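Long-range contact in putative surface-anchored fimbrial subunit (Corynebacterium diphtheriae, PDB 3HR6), which serves as the major shaft pilin, building the surface pilus from tandem Ig-like modules that internal isopeptide bonds stabilise: residues H141-D153 with L294-F306. Sequence-based numbering, arbitrary orientation.
Sequences HQALSEPVKTAVD and LRGMPSSRVSSKF. With CA (calcium ion), chain B.
The carboxylate of E146 lays one face over the backbone N and CA of S300, with CD 3.6 Å from S300 N, while OE1 points past the serine CB. Its CG, anti to the backbone N (chi1 174°), sits beside P298 O. One water, shared with S299 O, reaches OE2 from the S300 side of the group; a second, shared with P298 O, comes in close to its plane. Here two sheets of an Ig-like module meet. The P147 ring lays one face over S299, CB against its CB, and meets M297 at the edge, CD 3.9 Å from M297 CG; V171 and T173 add to its packing. The M297 chain, bent about CB-CG and again about CG-SD, brings CE to L144 O.

Strand 148-152 edges one sheet, strand 302-306 belongs to the other, and their axes approach to 7.3 Å at 26°, nearly parallel. Instead of pairing continuously, the chains exchange two bonds: S300 N donates to P147 O (2.8 Å, nearly along the carbonyl), and K149 N donates to S300 OG. That hydroxyl in turn donates to a water that itself donates to K149 O and R301 O. S299 OG donates to S300 O and also bonds to A273 N, securing this turn to strand 268-276.

K149 extends across V302 at about a right angle to an isopeptide bond, in which NZ is joined to N271 CG and hydrogen-bonded to D191 OD2. The amide thus ties the two sheets together covalently. Beyond A151, whose CB meets V302 CG1 at 3.8 Å, the strand runs to D153, which grips calcium with both carboxylate oxygens; D155, Q158, G160 and E165 supply the other protein ligands. V302 CG2 comes unusually close to K149 O, 3.0 Å.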
ATOM      1  N   HIS A 141       4.880  20.190  11.124  1.00 11.39           N
ATOM      2  CA  HIS A 141       5.168  18.854  10.615  1.00 11.59           C
ATOM      3  C   HIS A 141       5.211  18.938   9.105  1.00 11.87           C
ATOM      4  O   HIS A 141       4.844  19.950   8.515  1.00 13.56           O
ATOM      5  CB  HIS A 141       4.120  17.834  11.037  1.00 12.29           C
ATOM      6  CG  HIS A 141       2.775  18.111  10.459  1.00 12.26           C
ATOM      7  ND1 HIS A 141       1.827  18.868  11.108  1.00 12.10           N
ATOM      8  CD2 HIS A 141       2.247  17.791   9.255  1.00 12.85           C
ATOM      9  CE1 HIS A 141       0.759  18.989  10.334  1.00 12.86           C
ATOM     10  NE2 HIS A 141       0.983  18.337   9.207  1.00 11.36           N
ATOM     11  N   GLN A 142       5.703  17.875   8.478  1.00 12.48           N
ATOM     12  CA  GLN A 142       5.786  17.826   7.023  1.00 12.16           C
ATOM     13  C   GLN A 142       5.001  16.647   6.521  1.00 12.30           C
ATOM     14  O   GLN A 142       5.022  15.571   7.081  1.00 12.86           O
ATOM     15  CB  GLN A 142       7.239  17.786   6.515  1.00 11.70           C
ATOM     16  CG  GLN A 142       8.082  19.044   6.814  1.00 12.47           C
ATOM     17  CD  GLN A 142       8.657  19.098   8.200  1.00 12.93           C
ATOM     18  OE1 GLN A 142       9.383  18.192   8.627  1.00 15.90           O
ATOM     19  NE2 GLN A 142       8.342  20.173   8.932  1.00 13.79           N
ATOM     20  N   ALA A 143       4.287  16.884   5.433  1.00 12.97           N
ATOM     21  CA  ALA A 143       3.480  15.866   4.824  1.00 13.39           C
ATOM     22  C   ALA A 143       4.337  14.832   4.068  1.00 12.92           C
ATOM     23  O   ALA A 143       5.430  15.118   3.590  1.00 14.51           O
ATOM     24  CB  ALA A 143       2.475  16.519   3.848  1.00 14.24           C
ATOM     25  N   LEU A 144       3.772  13.645   3.979  1.00 13.91           N
ATOM     26  CA  LEU A 144       4.253  12.558   3.137  1.00 14.13           C
ATOM     27  C   LEU A 144       3.334  12.471   1.916  1.00 15.10           C
ATOM     28  O   LEU A 144       2.098  12.437   2.031  1.00 15.67           O
ATOM     29  CB  LEU A 144       4.220  11.242   3.896  1.00 14.25           C
ATOM     30  CG  LEU A 144       5.339  11.127   4.939  1.00 16.01           C
ATOM     31  CD1 LEU A 144       4.964  10.138   6.047  1.00 16.15           C
ATOM     32  CD2 LEU A 144       6.592  10.735   4.212  1.00 15.18           C
ATOM     33  N   SER A 145       3.937  12.407   0.748  1.00 13.93           N
ATOM     34  CA  SER A 145       3.182  12.264  -0.490  1.00 13.60           C
ATOM     35  C   SER A 145       2.740  10.831  -0.640  1.00 13.23           C
ATOM     36  O   SER A 145       3.442   9.933  -0.196  1.00 13.51           O
ATOM     37  CB  SER A 145       4.070  12.609  -1.682  1.00 13.72           C
ATOM     38  OG  SER A 145       4.462  13.969  -1.618  1.00 16.25           O
ATOM     39  N   GLU A 146       1.609  10.622  -1.317  1.00 12.68           N
ATOM     40  CA  GLU A 146       1.115   9.274  -1.530  1.00 13.10           C
ATOM     41  C   GLU A 146       2.047   8.533  -2.498  1.00 12.46           C
ATOM     42  O   GLU A 146       2.164   8.971  -3.644  1.00 13.39           O
ATOM     43  CB  GLU A 146      -0.275   9.350  -2.167  1.00 13.25           C
ATOM     44  CG  GLU A 146      -0.869   7.995  -2.597  1.00 12.76           C
ATOM     45  CD  GLU A 146      -2.208   8.158  -3.286  1.00 15.63           C
ATOM     46  OE1 GLU A 146      -2.245   8.427  -4.508  1.00 16.51           O
ATOM     47  OE2 GLU A 146      -3.198   8.082  -2.567  1.00 16.71           O
ATOM     48  N   PRO A 147       2.644   7.406  -2.051  1.00 13.26           N
ATOM     49  CA  PRO A 147       3.478   6.639  -2.996  1.00 13.44           C
ATOM     50  C   PRO A 147       2.691   6.152  -4.185  1.00 12.47           C
ATOM     51  O   PRO A 147       1.466   5.917  -4.106  1.00 12.13           O
ATOM     52  CB  PRO A 147       3.960   5.431  -2.168  1.00 11.49           C
ATOM     53  CG  PRO A 147       3.948   5.991  -0.708  1.00 13.02           C
ATOM     54  CD  PRO A 147       2.660   6.826  -0.715  1.00 12.67           C
ATOM     55  N   VAL A 148       3.379   5.969  -5.294  1.00 12.71           N
ATOM     56  CA  VAL A 148       2.734   5.545  -6.534  1.00 12.69           C
ATOM     57  C   VAL A 148       3.122   4.079  -6.742  1.00 12.45           C
ATOM     58  O   VAL A 148       4.278   3.780  -6.949  1.00 13.02           O
ATOM     59  CB  VAL A 148       3.215   6.389  -7.716  1.00 13.41           C
ATOM     60  CG1 VAL A 148       2.623   5.862  -9.030  1.00 13.86           C
ATOM     61  CG2 VAL A 148       2.878   7.864  -7.486  1.00 13.11           C
ATOM     62  N   LYS A 149       2.118   3.229  -6.627  1.00 13.14           N
ATOM     63  CA  LYS A 149       2.249   1.814  -6.868  1.00 12.52           C
ATOM     64  C   LYS A 149       1.737   1.461  -8.250  1.00 12.57           C
ATOM     65  O   LYS A 149       0.619   1.806  -8.622  1.00 13.30           O
ATOM     66  CB  LYS A 149       1.539   1.001  -5.789  1.00 12.80           C
ATOM     67  CG  LYS A 149       1.737  -0.492  -5.961  1.00 12.26           C
ATOM     68  CD  LYS A 149       1.169  -1.304  -4.866  1.00 15.43           C
ATOM     69  CE  LYS A 149       1.306  -2.804  -5.175  1.00 13.56           C
ATOM     70  NZ  LYS A 149       1.187  -3.688  -3.993  1.00 11.72           N
ATOM     71  N   THR A 150       2.530   0.720  -8.992  1.00 11.53           N
ATOM     72  CA  THR A 150       2.148   0.148 -10.266  1.00 11.23           C
ATOM     73  C   THR A 150       2.463  -1.337 -10.336  1.00 12.33           C
ATOM     74  O   THR A 150       3.245  -1.863  -9.543  1.00 13.66           O
ATOM     75  CB  THR A 150       2.838   0.875 -11.393  1.00 11.63           C
ATOM     76  OG1 THR A 150       4.282   0.840 -11.223  1.00 12.82           O
ATOM     77  CG2 THR A 150       2.291   2.312 -11.524  1.00 12.45           C
ATOM     78  N   ALA A 151       1.874  -1.986 -11.322  1.00 12.23           N
ATOM     79  CA  ALA A 151       2.128  -3.398 -11.638  1.00 13.14           C
ATOM     80  C   ALA A 151       2.741  -3.469 -13.020  1.00 12.63           C
ATOM     81  O   ALA A 151       2.441  -2.661 -13.891  1.00 13.16           O
ATOM     82  CB  ALA A 151       0.856  -4.219 -11.598  1.00 11.61           C
ATOM     83  N   VAL A 152       3.666  -4.414 -13.175  1.00 14.08           N
ATOM     84  CA  VAL A 152       4.419  -4.625 -14.388  1.00 14.26           C
ATOM     85  C   VAL A 152       4.371  -6.138 -14.676  1.00 12.44           C
ATOM     86  O   VAL A 152       4.386  -6.932 -13.762  1.00 13.47           O
ATOM     87  CB  VAL A 152       5.874  -4.174 -14.174  1.00 15.37           C
ATOM     88  CG1 VAL A 152       6.750  -4.582 -15.313  1.00 18.43           C
ATOM     89  CG2 VAL A 152       5.876  -2.631 -13.960  1.00 15.90           C
ATOM     90  N   ASP A 153       4.256  -6.518 -15.946  1.00 12.86           N
ATOM     91  CA  ASP A 153       4.403  -7.922 -16.327  1.00 12.21           C
ATOM     92  C   ASP A 153       5.918  -8.186 -16.452  1.00 11.60           C
ATOM     93  O   ASP A 153       6.617  -7.630 -17.340  1.00 12.53           O
ATOM     94  CB  ASP A 153       3.726  -8.203 -17.665  1.00 12.26           C
ATOM     95  CG  ASP A 153       3.820  -9.654 -18.061  1.00 13.79           C
ATOM     96  OD1 ASP A 153       4.321 -10.461 -17.238  1.00 13.66           O
ATOM     97  OD2 ASP A 153       3.360  -9.985 -19.182  1.00 13.92           O
ATOM     98  N   LEU A 294       0.359   2.708  14.564  1.00 19.69           N
ATOM     99  CA  LEU A 294       1.233   3.553  13.758  1.00 18.32           C
ATOM    100  C   LEU A 294       0.604   3.703  12.367  1.00 17.56           C
ATOM    101  O   LEU A 294       0.397   2.703  11.658  1.00 17.21           O
ATOM    102  CB  LEU A 294       2.630   2.933  13.614  1.00 19.12           C
ATOM    103  CG  LEU A 294       3.417   2.616  14.880  1.00 21.36           C
ATOM    104  CD1 LEU A 294       4.640   1.790  14.541  1.00 23.28           C
ATOM    105  CD2 LEU A 294       3.825   3.884  15.561  1.00 22.47           C
ATOM    106  N   ARG A 295       0.314   4.943  11.985  1.00 15.47           N
ATOM    107  CA  ARG A 295      -0.429   5.208  10.747  1.00 15.28           C
ATOM    108  C   ARG A 295       0.575   5.423   9.621  1.00 14.98           C
ATOM    109  O   ARG A 295       1.386   6.328   9.682  1.00 14.83           O
ATOM    110  CB  ARG A 295      -1.369   6.401  10.957  1.00 16.21           C
ATOM    111  CG  ARG A 295      -2.154   6.889   9.717  1.00 16.76           C
ATOM    112  CD  ARG A 295      -3.064   5.830   9.166  1.00 21.51           C
ATOM    113  NE  ARG A 295      -3.731   6.232   7.919  1.00 23.32           N
ATOM    114  CZ  ARG A 295      -4.626   5.476   7.268  1.00 26.47           C
ATOM    115  NH1 ARG A 295      -4.992   4.291   7.759  1.00 26.13           N
ATOM    116  NH2 ARG A 295      -5.185   5.914   6.134  1.00 25.37           N
ATOM    117  N   GLY A 296       0.557   4.539   8.627  1.00 12.73           N
ATOM    118  CA  GLY A 296       1.335   4.764   7.415  1.00 13.46           C
ATOM    119  C   GLY A 296       0.600   5.658   6.429  1.00 13.47           C
ATOM    120  O   GLY A 296      -0.607   5.938   6.564  1.00 14.37           O
ATOM    121  N   MET A 297       1.325   6.118   5.415  1.00 13.47           N
ATOM    122  CA  MET A 297       0.700   6.810   4.308  1.00 12.43           C
ATOM    123  C   MET A 297       0.479   5.779   3.193  1.00 14.01           C
ATOM    124  O   MET A 297       1.465   5.243   2.661  1.00 12.65           O
ATOM    125  CB  MET A 297       1.598   7.927   3.807  1.00 13.54           C
ATOM    126  CG  MET A 297       1.257   8.600   2.520  1.00 13.61           C
ATOM    127  SD  MET A 297      -0.404   9.271   2.484  1.00 19.23           S
ATOM    128  CE  MET A 297      -0.252  10.466   3.713  1.00 12.16           C
ATOM    129  N   PRO A 298      -0.772   5.486   2.851  1.00 13.59           N
ATOM    130  CA  PRO A 298      -1.011   4.501   1.793  1.00 14.15           C
ATOM    131  C   PRO A 298      -0.665   5.005   0.413  1.00 12.99           C
ATOM    132  O   PRO A 298      -0.835   6.194   0.093  1.00 14.61           O
ATOM    133  CB  PRO A 298      -2.527   4.223   1.868  1.00 13.72           C
ATOM    134  CG  PRO A 298      -3.074   5.328   2.544  1.00 15.55           C
ATOM    135  CD  PRO A 298      -2.043   6.003   3.375  1.00 14.09           C
ATOM    136  N   SER A 299      -0.157   4.057  -0.385  1.00 13.02           N
ATOM    137  CA  SER A 299       0.107   4.276  -1.793  1.00 13.36           C
ATOM    138  C   SER A 299      -1.193   4.412  -2.598  1.00 12.59           C
ATOM    139  O   SER A 299      -2.295   4.058  -2.133  1.00 13.88           O
ATOM    140  CB  SER A 299       0.894   3.113  -2.383  1.00 11.73           C
ATOM    141  OG  SER A 299       0.110   1.942  -2.609  1.00 13.02           O
ATOM    142  N   SER A 300      -1.059   4.835  -3.859  1.00 13.98           N
ATOM    143  CA  SER A 300      -2.130   4.624  -4.840  1.00 14.21           C
ATOM    144  C   SER A 300      -2.460   3.136  -4.981  1.00 14.28           C
ATOM    145  O   SER A 300      -1.632   2.256  -4.685  1.00 14.30           O
ATOM    146  CB  SER A 300      -1.753   5.182  -6.194  1.00 15.31           C
ATOM    147  OG  SER A 300      -0.616   4.506  -6.726  1.00 13.82           O
ATOM    148  N   ARG A 301      -3.697   2.837  -5.341  1.00 14.61           N
ATOM    149  CA  ARG A 301      -4.116   1.466  -5.434  1.00 14.57           C
ATOM    150  C   ARG A 301      -3.785   0.882  -6.783  1.00 13.12           C
ATOM    151  O   ARG A 301      -3.877   1.573  -7.792  1.00 14.18           O
ATOM    152  CB  ARG A 301      -5.625   1.371  -5.218  1.00 13.93           C
ATOM    153  CG  ARG A 301      -6.085   1.731  -3.817  1.00 18.04           C
ATOM    154  CD  ARG A 301      -7.580   1.923  -3.824  1.00 19.69           C
ATOM    155  NE  ARG A 301      -8.073   1.972  -2.464  1.00 23.45           N
ATOM    156  CZ  ARG A 301      -8.525   0.923  -1.776  1.00 27.19           C
ATOM    157  NH1 ARG A 301      -8.574  -0.305  -2.312  1.00 29.56           N
ATOM    158  NH2 ARG A 301      -8.952   1.111  -0.532  1.00 28.63           N
ATOM    159  N   VAL A 302      -3.499  -0.426  -6.774  1.00 11.85           N
ATOM    160  CA  VAL A 302      -3.371  -1.197  -7.993  1.00 12.18           C
ATOM    161  C   VAL A 302      -4.414  -2.284  -7.908  1.00 12.74           C
ATOM    162  O   VAL A 302      -4.558  -2.952  -6.876  1.00 12.73           O
ATOM    163  CB  VAL A 302      -1.968  -1.780  -8.212  1.00 12.07           C
ATOM    164  CG1 VAL A 302      -1.981  -2.687  -9.504  1.00 15.01           C
ATOM    165  CG2 VAL A 302      -1.006  -0.690  -8.436  1.00 14.02           C
ATOM    166  N   SER A 303      -5.217  -2.410  -8.985  1.00 12.19           N
ATOM    167  CA  SER A 303      -6.206  -3.485  -9.030  1.00 12.42           C
ATOM    168  C   SER A 303      -6.158  -4.201 -10.374  1.00 12.35           C
ATOM    169  O   SER A 303      -6.451  -3.630 -11.415  1.00 12.54           O
ATOM    170  CB  SER A 303      -7.607  -2.967  -8.766  1.00 10.83           C
ATOM    171  OG  SER A 303      -8.626  -4.004  -8.816  1.00 13.06           O
ATOM    172  N   SER A 304      -5.731  -5.452 -10.345  1.00 12.52           N
ATOM    173  CA  SER A 304      -5.653  -6.265 -11.550  1.00 13.36           C
ATOM    174  C   SER A 304      -6.884  -7.130 -11.638  1.00 13.51           C
ATOM    175  O   SER A 304      -7.296  -7.722 -10.654  1.00 13.08           O
ATOM    176  CB  SER A 304      -4.388  -7.113 -11.515  1.00 13.03           C
ATOM    177  OG  SER A 304      -3.254  -6.248 -11.530  1.00 11.38           O
ATOM    178  N   LYS A 305      -7.500  -7.172 -12.817  1.00 13.15           N
ATOM    179  CA  LYS A 305      -8.814  -7.757 -12.983  1.00 11.52           C
ATOM    180  C   LYS A 305      -8.695  -9.136 -13.620  1.00 11.47           C
ATOM    181  O   LYS A 305      -7.981  -9.295 -14.590  1.00 13.11           O
ATOM    182  CB  LYS A 305      -9.625  -6.846 -13.891  1.00 11.80           C
ATOM    183  CG  LYS A 305      -9.576  -5.364 -13.514  1.00 11.17           C
ATOM    184  CD  LYS A 305     -10.139  -5.112 -12.122  1.00 11.40           C
ATOM    185  CE  LYS A 305     -10.178  -3.619 -11.843  1.00 12.09           C
ATOM    186  NZ  LYS A 305     -10.763  -3.301 -10.519  1.00 11.43           N
ATOM    187  N   PHE A 306      -9.443 -10.087 -13.073  1.00 12.03           N
ATOM    188  CA  PHE A 306      -9.349 -11.474 -13.503  1.00 11.63           C
ATOM    189  C   PHE A 306     -10.671 -11.941 -14.025  1.00 11.55           C
ATOM    190  O   PHE A 306     -11.729 -11.415 -13.702  1.00 11.76           O
ATOM    191  CB  PHE A 306      -8.862 -12.383 -12.372  1.00 12.16           C
ATOM    192  CG  PHE A 306      -7.372 -12.316 -12.164  1.00 14.38           C
ATOM    193  CD1 PHE A 306      -6.775 -11.175 -11.629  1.00 13.05           C
ATOM    194  CD2 PHE A 306      -6.564 -13.357 -12.564  1.00 13.59           C
ATOM    195  CE1 PHE A 306      -5.387 -11.114 -11.474  1.00 15.22           C
ATOM    196  CE2 PHE A 306      -5.189 -13.297 -12.391  1.00 14.90           C
ATOM    197  CZ  PHE A 306      -4.597 -12.176 -11.872  1.00 14.85           C
TER
HETATM  198 CA    CA B   1       3.605 -12.507 -18.378  1.00 20.60          CA
HETATM  199  O   HOH W   1      -2.909   7.976   0.082  1.00 19.72           O
HETATM  200  O   HOH W   2      -4.671   5.495  -2.373  1.00 25.58           O
HETATM  201  O   HOH W   3      -1.692   2.916  -8.675  1.00 13.74           O
HETATM  202  O   HOH W   4       4.708 -13.093 -16.058  1.00 15.65           O
HETATM  203  O   HOH W   5       4.863 -14.593 -19.319  1.00 17.28           O